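Side-chain contact in cystine knot (fluoropropylated) (Momordica cochinchinensis, PDB 6CDX), which is a fluoropropylated squash-type cystine knot that binds an integrin and was evaluated as a PET tracer for imaging cancer and lung fibrosis: residues 23-26 with 27-30. Numbering follows the deposited sequence.
Sequences DCPG and ACIC
C28 folds back onto P25 and C24 across a type II' beta turn that runs from P25 to C28. A backbone hydrogen bond closes the turn, C28 N to P25 O at 2.9 Å. C28 CB and C28 SG also come up against this oxygen, SG 3.1 Å from P25 O. With chi1 at -58°, C28 SG lies beside its own backbone N, on the side where P25 approaches, and the proline ring meets the sulfur through its CG, 4.0 Å from C28 SG.

The tight part continues inward from the turn. C24 CB lies 3.4 Å from C28 O, and the two cysteine CB atoms, C24 CB and C28 CB, are 3.9 Å apart. Further along, C24 SG rests over the peptide link that joins I29 to C30, 3.6 Å from I29 C, and then meets C30 CB. The turn's outer end is looser: G26 and A27 are exposed there, G26 takes the positive phi (58°) that suits a glycine, and A27 CB meets only the carbonyl of the adjoining G26 within 23-26. At I29, also exposed, the bond from CA to CB points away from 23-26.

All three cysteines belong to the cystine knot of the squash inhibitor family, C24 bonded to C36, C28 to C3 and C30 to C18, so 23-30 supplies one cysteine to each of the three disulfides. D23, in 3-10 conformation, leads into the bend, its OD2 hydrogen-bonded to the backbone N of R19, while the backbones of A27 and I29 hydrogen-bond to G2 and G37 near the two chain ends; neither 23-26 nor 27-30 forms a regular helix or strand.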
# COMPACT_ATOMS: atom_id res chain seq x y z
N ASP A 23 -8.86 0.89 -1.10
CA ASP A 23 -8.42 -0.50 -0.97
C ASP A 23 -7.26 -0.71 0.03
O ASP A 23 -6.92 -1.84 0.30
CB ASP A 23 -7.96 -1.01 -2.32
CG ASP A 23 -9.12 -1.15 -3.34
OD1 ASP A 23 -10.33 -0.86 -3.08
OD2 ASP A 23 -8.79 -1.39 -4.51
N CYS A 24 -6.63 0.37 0.46
CA CYS A 24 -5.40 0.27 1.23
C CYS A 24 -5.61 0.27 2.76
O CYS A 24 -6.64 0.73 3.22
CB CYS A 24 -4.47 1.42 0.80
SG CYS A 24 -3.95 1.27 -0.92
N PRO A 25 -4.64 -0.23 3.51
CA PRO A 25 -4.79 -0.30 4.96
C PRO A 25 -4.40 1.01 5.59
O PRO A 25 -3.47 1.75 5.15
CB PRO A 25 -3.82 -1.40 5.36
CG PRO A 25 -2.73 -1.33 4.28
CD PRO A 25 -3.53 -1.04 3.03
N GLY A 26 -5.03 1.31 6.70
CA GLY A 26 -4.73 2.54 7.46
C GLY A 26 -4.91 3.80 6.65
O GLY A 26 -5.92 3.94 5.94
N ALA A 27 -3.90 4.66 6.62
CA ALA A 27 -3.87 5.84 5.76
C ALA A 27 -2.93 5.63 4.57
O ALA A 27 -2.48 6.61 3.95
CB ALA A 27 -3.55 7.06 6.55
N CYS A 28 -2.56 4.40 4.29
CA CYS A 28 -1.80 4.09 3.05
C CYS A 28 -2.55 4.52 1.84
O CYS A 28 -3.82 4.62 1.88
CB CYS A 28 -1.43 2.63 2.99
SG CYS A 28 -0.46 2.00 4.39
N ILE A 29 -1.84 4.74 0.73
CA ILE A 29 -2.46 5.18 -0.53
C ILE A 29 -2.04 4.22 -1.66
O ILE A 29 -1.07 3.49 -1.56
CB ILE A 29 -2.16 6.63 -0.82
CG1 ILE A 29 -0.68 6.89 -0.98
CG2 ILE A 29 -2.77 7.49 0.22
CD1 ILE A 29 -0.45 8.32 -1.44
N CYS A 30 -2.80 4.26 -2.73
CA CYS A 30 -2.58 3.35 -3.84
C CYS A 30 -1.46 3.96 -4.68
O CYS A 30 -1.38 5.22 -4.88
CB CYS A 30 -3.89 3.03 -4.54
SG CYS A 30 -3.76 1.69 -5.72